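Local coordinates for protein minor fimbrium subunit Mfa5 (Porphyromonas gingivalis ATCC 33277, PDB 6TO1) that serves as an accessory subunit of the minor fimbriae, surface pili that mediate biofilm formation and adhesion to host cells and to other oral bacteria, at residues 128-133 with 170-175; 155-160 with 193-198; 594-599 with 637-642. One frame throughout, in Å; residues are numbered along the deposited sequence.

Contacts 1 and 2 are two layers of one von Willebrand factor type A domain, whereas contact 3 belongs to a separate beta domain far along the elongated chain. The centres of contacts 1 and 2 lie 9 Å apart, and their atoms meet directly: L174 CD2 is 3.6 Å from K197 CB and 3.7 Å from I198 CG1. Helix 143-160, which carries 155-160, links the two strands of contact 1 in sequence. The magnesium ion, bound by S135, S137 and T207, lies about 11 Å from the side chain of I132. Contact 3 is centred 91 Å from contact 1 and 89 Å from contact 2, without touching either.

Contact 1 of 3, residues 128-133 with 170-175; sequences VVMVID and VRIALV
V128 through V131 pair in parallel with I172 through V175, one residue to one, the two strand axes approaching to 4.6 Å with their directions 25° apart. Five backbone hydrogen bonds form the ladder, in which M130 is engaged at both ends: its N donates to A173 O at 2.9 Å, and its O accepts V175 N at 2.8 Å. The bond from V128 N to R171 O is the most bent, with 145° at the hydrogen. On one face of the sheet, V129 CG1 meets V175 CG2 at 4.0 Å, while V131 and V175 run alongside each other, CG1 to CG1 at 4.2 Å; helix 209-220 covers these valines. On the other face M130 CG stands beside its own backbone N (chi1 -66°), and in one of its two conformers SD reaches I172 CG2, 3.9 Å away. L174 CD1 leans toward the neighbouring strand and lies 3.9 Å from M130 CB; I132 CD1 touches the same methyl. Helix 191-199 packs on I172 and L174. Strand 126-133, helix 143-160 and strand 170-177 form a beta-alpha-beta crossover, and helices on both faces of the sheet make the three-layer, Rossmann-like sandwich of the von Willebrand factor type A fold.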
loop_
_atom_site.group_PDB
_atom_site.type_symbol
_atom_site.label_atom_id
_atom_site.label_comp_id
_atom_site.label_asym_id
_atom_site.label_seq_id
_atom_site.Cartn_x
_atom_site.Cartn_y
_atom_site.Cartn_z
ATOM N N VAL A 128 -20.482 1.182 -9.540
ATOM C CA VAL A 128 -21.744 0.668 -9.008
ATOM C C VAL A 128 -22.865 1.148 -9.906
ATOM O O VAL A 128 -22.906 2.331 -10.264
ATOM C CB VAL A 128 -21.995 1.159 -7.567
ATOM C CG1 VAL A 128 -23.322 0.647 -7.036
ATOM C CG2 VAL A 128 -20.824 0.787 -6.673
ATOM N N VAL A 129 -23.776 0.248 -10.261
ATOM C CA VAL A 129 -25.014 0.633 -10.921
ATOM C C VAL A 129 -26.159 0.287 -9.991
ATOM O O VAL A 129 -26.372 -0.889 -9.667
ATOM C CB VAL A 129 -25.237 -0.058 -12.281
ATOM C CG1 VAL A 129 -26.524 0.538 -12.908
ATOM C CG2 VAL A 129 -24.051 0.105 -13.190
ATOM N N MET A 130 -26.898 1.302 -9.564
ATOM C CA MET A 130 -28.087 1.107 -8.759
ATOM C C MET A 130 -29.282 0.995 -9.692
ATOM O O MET A 130 -29.413 1.783 -10.637
ATOM C CB MET A 130 -28.281 2.270 -7.793
ATOM C CG MET A 130 -27.199 2.379 -6.739
ATOM S SD MET A 130 -27.451 3.838 -5.709
ATOM C CE MET A 130 -28.915 3.399 -4.773
ATOM N N VAL A 131 -30.148 0.018 -9.415
ATOM C CA VAL A 131 -31.330 -0.296 -10.249
ATOM C C VAL A 131 -32.548 -0.328 -9.331
ATOM O O VAL A 131 -32.657 -1.222 -8.468
ATOM C CB VAL A 131 -31.161 -1.649 -10.970
ATOM C CG1 VAL A 131 -32.310 -1.928 -11.911
ATOM C CG2 VAL A 131 -29.816 -1.683 -11.683
ATOM N N ILE A 132 -33.489 0.600 -9.537
ATOM C CA ILE A 132 -34.613 0.771 -8.618
ATOM C C ILE A 132 -35.935 0.505 -9.338
ATOM O O ILE A 132 -36.245 1.136 -10.350
ATOM C CB ILE A 132 -34.620 2.166 -7.955
ATOM C CG1 ILE A 132 -33.231 2.484 -7.382
ATOM C CG2 ILE A 132 -35.686 2.237 -6.842
ATOM C CD1 ILE A 132 -33.151 3.784 -6.583
ATOM N N ASP A 133 -36.711 -0.425 -8.770
ATOM C CA ASP A 133 -38.087 -0.763 -9.143
ATOM C C ASP A 133 -39.018 0.387 -8.773
ATOM O O ASP A 133 -39.164 0.693 -7.590
ATOM C CB ASP A 133 -38.395 -2.035 -8.362
ATOM C CG ASP A 133 -39.754 -2.630 -8.620
ATOM O OD1 ASP A 133 -40.652 -2.005 -9.223
ATOM O OD2 ASP A 133 -39.917 -3.778 -8.158
ATOM N N VAL A 170 -14.682 5.716 -6.508
ATOM C CA VAL A 170 -16.059 5.228 -6.562
ATOM C C VAL A 170 -16.830 6.046 -7.587
ATOM O O VAL A 170 -16.738 7.271 -7.577
ATOM C CB VAL A 170 -16.749 5.337 -5.190
ATOM C CG1 VAL A 170 -18.229 4.853 -5.287
ATOM C CG2 VAL A 170 -15.987 4.576 -4.134
ATOM N N ARG A 171 -17.605 5.374 -8.465
ATOM C CA ARG A 171 -18.626 6.041 -9.261
ATOM C C ARG A 171 -19.948 5.275 -9.161
ATOM O O ARG A 171 -19.962 4.056 -8.960
ATOM C CB ARG A 171 -18.249 6.166 -10.754
ATOM C CG ARG A 171 -16.972 6.953 -11.032
ATOM C CD ARG A 171 -16.710 7.080 -12.529
ATOM N NE ARG A 171 -16.715 5.784 -13.205
ATOM C CZ ARG A 171 -16.761 5.646 -14.527
ATOM N NH1 ARG A 171 -16.788 6.720 -15.302
ATOM N NH2 ARG A 171 -16.794 4.449 -15.077
ATOM N N ILE A 172 -21.055 5.990 -9.321
ATOM C CA ILE A 172 -22.387 5.400 -9.243
ATOM C C ILE A 172 -23.180 5.824 -10.468
ATOM O O ILE A 172 -23.213 7.007 -10.810
ATOM C CB ILE A 172 -23.136 5.815 -7.963
ATOM C CG1 ILE A 172 -22.414 5.380 -6.694
ATOM C CG2 ILE A 172 -24.528 5.158 -7.936
ATOM C CD1 ILE A 172 -23.069 5.902 -5.412
ATOM N N ALA A 173 -23.820 4.860 -11.123
ATOM C CA ALA A 173 -24.811 5.085 -12.162
ATOM C C ALA A 173 -26.180 4.645 -11.638
ATOM O O ALA A 173 -26.289 3.912 -10.642
ATOM C CB ALA A 173 -24.462 4.320 -13.439
ATOM N N LEU A 174 -27.229 5.129 -12.304
ATOM C CA LEU A 174 -28.573 4.966 -11.779
ATOM C C LEU A 174 -29.565 4.610 -12.871
ATOM O O LEU A 174 -29.669 5.308 -13.886
ATOM C CB LEU A 174 -29.016 6.245 -11.051
ATOM C CG LEU A 174 -30.396 6.187 -10.405
ATOM C CD1 LEU A 174 -30.443 5.150 -9.274
ATOM C CD2 LEU A 174 -30.795 7.596 -9.914
ATOM N N VAL A 175 -30.286 3.512 -12.629
ATOM C CA VAL A 175 -31.358 3.010 -13.473
ATOM C C VAL A 175 -32.642 2.901 -12.639
ATOM O O VAL A 175 -32.618 2.439 -11.496
ATOM C CB VAL A 175 -30.992 1.623 -14.056
ATOM C CG1 VAL A 175 -32.185 1.045 -14.820
ATOM C CG2 VAL A 175 -29.768 1.693 -14.963
#

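Contact 2 of 3, residues 155-160 with 193-198; sequences RFVKKM and FLCQKI
The helical segments 155-160 and 193-198 run nearly antiparallel, 169° between their directions, with axes 9.8 Å apart at closest approach and V157 and C195 as the nearest CA pair, 7.3 Å apart. They are neighbouring helices in one layer of the von Willebrand factor type A domain, both packed against its central sheet: M160 and L194 touch I172, and I198 touches L174. V157 carries most of the contact, and its two methyls have different partners. CG1, placed opposite the backbone N by a chi1 of 166°, reaches L194 CD1 at 3.9 Å as the two side chains slant past each other. CG2 instead meets I198 CD1 at 3.9 Å, the valine and isoleucine approaching tip to tip. L194 and I198, one helical turn apart, thus present methyls to separate branches of the same valine. Hydrocarbon and sulfur contacts account for the interface between these segments. At the exposed margin the extended side chain of K158 runs past C195, touching it through CE. The thiol SG therefore touches V157 CG1 on the buried side and, also at 4.0 Å, the methylene CE of K158.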
loop_
_atom_site.group_PDB
_atom_site.type_symbol
_atom_site.label_atom_id
_atom_site.label_comp_id
_atom_site.label_asym_id
_atom_site.label_seq_id
_atom_site.Cartn_x
_atom_site.Cartn_y
_atom_site.Cartn_z
ATOM N N ARG A 155 -29.502 7.368 0.979
ATOM C CA ARG A 155 -28.537 7.029 2.010
ATOM C C ARG A 155 -27.381 6.222 1.440
ATOM O O ARG A 155 -26.226 6.446 1.822
ATOM C CB ARG A 155 -29.227 6.283 3.146
ATOM C CG ARG A 155 -28.273 6.002 4.303
ATOM C CD ARG A 155 -28.874 5.049 5.340
ATOM N NE ARG A 155 -27.827 4.439 6.163
ATOM C CZ ARG A 155 -27.514 4.831 7.396
ATOM N NH1 ARG A 155 -28.164 5.840 7.962
ATOM N NH2 ARG A 155 -26.544 4.216 8.063
ATOM N N PHE A 156 -27.672 5.275 0.537
ATOM C CA PHE A 156 -26.617 4.475 -0.077
ATOM C C PHE A 156 -25.683 5.349 -0.915
ATOM O O PHE A 156 -24.457 5.194 -0.872
ATOM C CB PHE A 156 -27.221 3.372 -0.971
ATOM C CG PHE A 156 -28.110 2.396 -0.249
ATOM C CD1 PHE A 156 -27.969 2.166 1.110
ATOM C CD2 PHE A 156 -29.078 1.692 -0.942
ATOM C CE1 PHE A 156 -28.788 1.257 1.757
ATOM C CE2 PHE A 156 -29.902 0.779 -0.295
ATOM C CZ PHE A 156 -29.767 0.570 1.055
ATOM N N VAL A 157 -26.256 6.245 -1.727
ATOM C CA VAL A 157 -25.428 7.140 -2.534
ATOM C C VAL A 157 -24.466 7.914 -1.643
ATOM O O VAL A 157 -23.260 7.970 -1.899
ATOM C CB VAL A 157 -26.311 8.086 -3.365
ATOM C CG1 VAL A 157 -25.492 9.224 -3.921
ATOM C CG2 VAL A 157 -27.012 7.293 -4.488
ATOM N N LYS A 158 -24.987 8.515 -0.585
ATOM C CA LYS A 158 -24.152 9.339 0.284
ATOM C C LYS A 158 -23.117 8.526 1.040
ATOM O O LYS A 158 -22.019 9.019 1.294
ATOM C CB LYS A 158 -25.045 10.091 1.261
ATOM C CG LYS A 158 -25.967 11.079 0.575
ATOM C CD LYS A 158 -26.929 11.695 1.577
ATOM C CE LYS A 158 -27.933 12.615 0.913
ATOM N NZ LYS A 158 -29.031 12.979 1.860
ATOM N N LYS A 159 -23.448 7.288 1.408
ATOM C CA LYS A 159 -22.492 6.418 2.074
ATOM C C LYS A 159 -21.359 6.001 1.148
ATOM O O LYS A 159 -20.197 5.925 1.568
ATOM C CB LYS A 159 -23.246 5.200 2.621
ATOM C CG LYS A 159 -22.487 4.390 3.617
ATOM C CD LYS A 159 -23.318 3.195 4.043
ATOM C CE LYS A 159 -24.207 3.518 5.228
ATOM N NZ LYS A 159 -24.927 2.282 5.669
ATOM N N MET A 160 -21.655 5.741 -0.120
ATOM C CA MET A 160 -20.610 5.315 -1.044
ATOM C C MET A 160 -19.846 6.488 -1.635
ATOM O O MET A 160 -18.723 6.294 -2.096
ATOM C CB MET A 160 -21.250 4.424 -2.112
ATOM C CG MET A 160 -21.727 3.072 -1.529
ATOM S SD MET A 160 -22.316 1.993 -2.968
ATOM C CE MET A 160 -23.561 2.443 -3.433
ATOM N N PHE A 193 -27.009 15.300 -7.848
ATOM C CA PHE A 193 -27.697 14.879 -9.054
ATOM C C PHE A 193 -28.343 13.509 -8.853
ATOM O O PHE A 193 -29.513 13.310 -9.172
ATOM C CB PHE A 193 -26.705 14.849 -10.222
ATOM C CG PHE A 193 -27.326 14.508 -11.538
ATOM C CD1 PHE A 193 -27.980 15.465 -12.288
ATOM C CD2 PHE A 193 -27.287 13.204 -12.012
ATOM C CE1 PHE A 193 -28.573 15.129 -13.487
ATOM C CE2 PHE A 193 -27.877 12.864 -13.198
ATOM C CZ PHE A 193 -28.512 13.824 -13.954
ATOM N N LEU A 194 -27.579 12.548 -8.341
ATOM C CA LEU A 194 -28.123 11.211 -8.147
ATOM C C LEU A 194 -29.312 11.234 -7.196
ATOM O O LEU A 194 -30.348 10.612 -7.461
ATOM C CB LEU A 194 -27.017 10.295 -7.610
ATOM C CG LEU A 194 -25.898 9.878 -8.579
ATOM C CD1 LEU A 194 -24.744 9.288 -7.763
ATOM C CD2 LEU A 194 -26.404 8.908 -9.631
ATOM N N CYS A 195 -29.204 11.983 -6.096
ATOM C CA CYS A 195 -30.274 11.962 -5.108
ATOM C C CYS A 195 -31.520 12.640 -5.637
ATOM O O CYS A 195 -32.636 12.230 -5.304
ATOM C CB CYS A 195 -29.806 12.608 -3.806
ATOM S SG CYS A 195 -28.622 11.574 -2.883
ATOM N N GLN A 196 -31.355 13.653 -6.483
ATOM C CA GLN A 196 -32.497 14.307 -7.100
ATOM C C GLN A 196 -33.245 13.341 -8.010
ATOM O O GLN A 196 -34.480 13.313 -8.015
ATOM C CB GLN A 196 -32.008 15.544 -7.855
ATOM C CG GLN A 196 -33.096 16.504 -8.243
ATOM C CD GLN A 196 -33.880 16.000 -9.432
ATOM O OE1 GLN A 196 -33.297 15.624 -10.450
ATOM N NE2 GLN A 196 -35.206 15.968 -9.305
ATOM N N LYS A 197 -32.517 12.517 -8.765
ATOM C CA LYS A 197 -33.191 11.551 -9.624
ATOM C C LYS A 197 -33.926 10.497 -8.806
ATOM O O LYS A 197 -35.017 10.055 -9.187
ATOM C CB LYS A 197 -32.182 10.900 -10.562
ATOM C CG LYS A 197 -31.540 11.856 -11.544
ATOM C CD LYS A 197 -32.562 12.393 -12.512
ATOM C CE LYS A 197 -31.904 13.256 -13.587
ATOM N NZ LYS A 197 -32.930 13.829 -14.498
ATOM N N ILE A 198 -33.343 10.079 -7.676
ATOM C CA ILE A 198 -33.999 9.099 -6.817
ATOM C C ILE A 198 -35.268 9.681 -6.220
ATOM O O ILE A 198 -36.302 9.003 -6.132
ATOM C CB ILE A 198 -33.020 8.618 -5.729
ATOM C CG1 ILE A 198 -31.829 7.898 -6.364
ATOM C CG2 ILE A 198 -33.743 7.770 -4.714
ATOM C CD1 ILE A 198 -30.759 7.531 -5.378
#

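Contact 3 of 3, residues 594-599 with 637-642; sequences YSVPPT and AYFAYK
P598 lies over a face of the F639 ring, its CB 3.8 Å from the ring centroid and only 12° off the ring normal, the geometry of a CH-pi contact. CB sits near the middle of the aromatic face, whereas P598 CD extends over the rim and comes 3.7 Å from CE1. The pyrrolidine lies almost flat on the phenyl face, N, CA, CB and CD at similar heights and CG slightly farther, although the two side chains leave their backbones in directions about a right angle apart. Backbone atoms share the same face, since P598 N is 3.4 Å from F639 CZ. The phenylalanine reaches this position with CG beside its own backbone N and opposite its carbonyl carbon (chi1 -63°), and a chi2 of -64° turns one face to P598 while leaving V596 O in the ring plane.

At that edge V596 O is 3.6 Å from CZ. V596 CG1 approaches the same carbon at 4.1 Å, with the valine and phenylalanine side chains again crossing almost perpendicularly. Structurally, this joins the end of strand 592-596 and the following Pro-Pro segment to strand 634-643. The two strands belong to different sheets: 592-596 pairs with 624-628, and 634-643 pairs with 530-539 and 610-614. The side chains of V596 and A637 both touch I626 of strand 624-628, extending the apolar packing between the sheets. R535 of strand 530-539 adds a polar connection by donating from NH1 to P597 O, and its side chain also packs on F639.

Y641 meets the proline with its hydroxyl end, OH lying 3.5 Å from P598 CB in a packing contact. The hydroxyl's polar partner is N600 O, to which Y641 OH is hydrogen-bonded just beyond T599.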
loop_
_atom_site.group_PDB
_atom_site.type_symbol
_atom_site.label_atom_id
_atom_site.label_comp_id
_atom_site.label_asym_id
_atom_site.label_seq_id
_atom_site.Cartn_x
_atom_site.Cartn_y
_atom_site.Cartn_z
ATOM N N TYR A 594 48.883 23.649 14.316
ATOM C CA TYR A 594 49.018 23.929 15.733
ATOM C C TYR A 594 50.485 23.823 16.125
ATOM O O TYR A 594 51.246 23.060 15.517
ATOM C CB TYR A 594 48.185 22.974 16.553
ATOM C CG TYR A 594 46.718 23.187 16.324
ATOM C CD1 TYR A 594 45.997 24.047 17.136
ATOM C CD2 TYR A 594 46.059 22.552 15.281
ATOM C CE1 TYR A 594 44.663 24.264 16.940
ATOM C CE2 TYR A 594 44.709 22.768 15.075
ATOM C CZ TYR A 594 44.023 23.620 15.909
ATOM O OH TYR A 594 42.687 23.858 15.719
ATOM N N SER A 595 50.861 24.587 17.159
ATOM C CA SER A 595 52.233 24.626 17.673
ATOM C C SER A 595 52.342 23.621 18.811
ATOM O O SER A 595 51.802 23.832 19.907
ATOM C CB SER A 595 52.598 26.043 18.117
ATOM O OG SER A 595 53.904 26.075 18.676
ATOM N N VAL A 596 52.998 22.501 18.545
ATOM C CA VAL A 596 52.916 21.339 19.421
ATOM C C VAL A 596 54.261 21.154 20.114
ATOM O O VAL A 596 55.269 20.916 19.433
ATOM C CB VAL A 596 52.527 20.068 18.651
ATOM C CG1 VAL A 596 52.465 18.913 19.589
ATOM C CG2 VAL A 596 51.193 20.322 17.960
ATOM N N PRO A 597 54.315 21.215 21.442
ATOM C CA PRO A 597 55.564 20.931 22.143
ATOM C C PRO A 597 55.545 19.530 22.722
ATOM O O PRO A 597 54.474 18.965 22.987
ATOM C CB PRO A 597 55.567 21.991 23.253
ATOM C CG PRO A 597 54.109 21.972 23.699
ATOM C CD PRO A 597 53.279 21.638 22.409
ATOM N N PRO A 598 56.710 18.937 22.972
ATOM C CA PRO A 598 56.733 17.690 23.745
ATOM C C PRO A 598 56.319 17.956 25.191
ATOM O O PRO A 598 56.504 19.055 25.723
ATOM C CB PRO A 598 58.195 17.233 23.650
ATOM C CG PRO A 598 58.966 18.512 23.488
ATOM C CD PRO A 598 58.064 19.497 22.743
ATOM N N THR A 599 55.732 16.950 25.828
ATOM C CA THR A 599 55.385 17.122 27.235
ATOM C C THR A 599 56.631 17.301 28.092
ATOM O O THR A 599 56.581 17.979 29.119
ATOM C CB THR A 599 54.562 15.949 27.747
ATOM O OG1 THR A 599 55.245 14.716 27.520
ATOM C CG2 THR A 599 53.247 15.928 27.021
ATOM N N ALA A 637 53.129 13.975 15.845
ATOM C CA ALA A 637 54.438 14.565 16.106
ATOM C C ALA A 637 55.373 13.475 16.595
ATOM O O ALA A 637 54.985 12.629 17.419
ATOM C CB ALA A 637 54.353 15.668 17.154
ATOM N N TYR A 638 56.604 13.497 16.077
ATOM C CA TYR A 638 57.656 12.566 16.472
ATOM C C TYR A 638 58.770 13.380 17.128
ATOM O O TYR A 638 59.552 14.037 16.444
ATOM C CB TYR A 638 58.171 11.783 15.286
ATOM C CG TYR A 638 57.136 10.763 14.865
ATOM C CD1 TYR A 638 57.075 9.537 15.491
ATOM C CD2 TYR A 638 56.193 11.058 13.892
ATOM C CE1 TYR A 638 56.130 8.593 15.147
ATOM C CE2 TYR A 638 55.240 10.109 13.531
ATOM C CZ TYR A 638 55.224 8.875 14.179
ATOM O OH TYR A 638 54.289 7.893 13.881
ATOM N N PHE A 639 58.821 13.333 18.449
ATOM C CA PHE A 639 59.888 13.984 19.200
ATOM C C PHE A 639 61.010 12.980 19.418
ATOM O O PHE A 639 60.777 11.908 19.955
ATOM C CB PHE A 639 59.298 14.525 20.496
ATOM C CG PHE A 639 58.256 15.574 20.281
ATOM C CD1 PHE A 639 58.580 16.772 19.687
ATOM C CD2 PHE A 639 56.919 15.351 20.656
ATOM C CE1 PHE A 639 57.625 17.756 19.490
ATOM C CE2 PHE A 639 55.966 16.336 20.470
ATOM C CZ PHE A 639 56.306 17.535 19.883
ATOM N N ALA A 640 62.224 13.344 18.991
ATOM C CA ALA A 640 63.399 12.490 19.037
ATOM C C ALA A 640 64.223 12.767 20.288
ATOM O O ALA A 640 64.336 13.910 20.740
ATOM C CB ALA A 640 64.275 12.726 17.803
ATOM N N TYR A 641 64.767 11.705 20.850
ATOM C CA TYR A 641 65.608 11.763 22.037
ATOM C C TYR A 641 66.817 10.872 21.820
ATOM O O TYR A 641 66.685 9.787 21.242
ATOM C CB TYR A 641 64.854 11.281 23.294
ATOM C CG TYR A 641 63.679 12.147 23.598
ATOM C CD1 TYR A 641 63.698 13.059 24.644
ATOM C CD2 TYR A 641 62.527 12.043 22.839
ATOM C CE1 TYR A 641 62.622 13.874 24.889
ATOM C CE2 TYR A 641 61.464 12.842 23.070
ATOM C CZ TYR A 641 61.492 13.751 24.080
ATOM O OH TYR A 641 60.382 14.534 24.245
ATOM N N LYS A 642 67.977 11.300 22.322
ATOM C CA LYS A 642 69.140 10.436 22.364
ATOM C C LYS A 642 69.629 10.232 23.791
ATOM O O LYS A 642 69.389 11.038 24.699
ATOM C CB LYS A 642 70.295 10.963 21.486
ATOM C CG LYS A 642 70.884 12.272 21.915
ATOM C CD LYS A 642 72.034 12.681 20.950
ATOM C CE LYS A 642 72.696 13.983 21.408
ATOM N NZ LYS A 642 73.847 14.379 20.527
#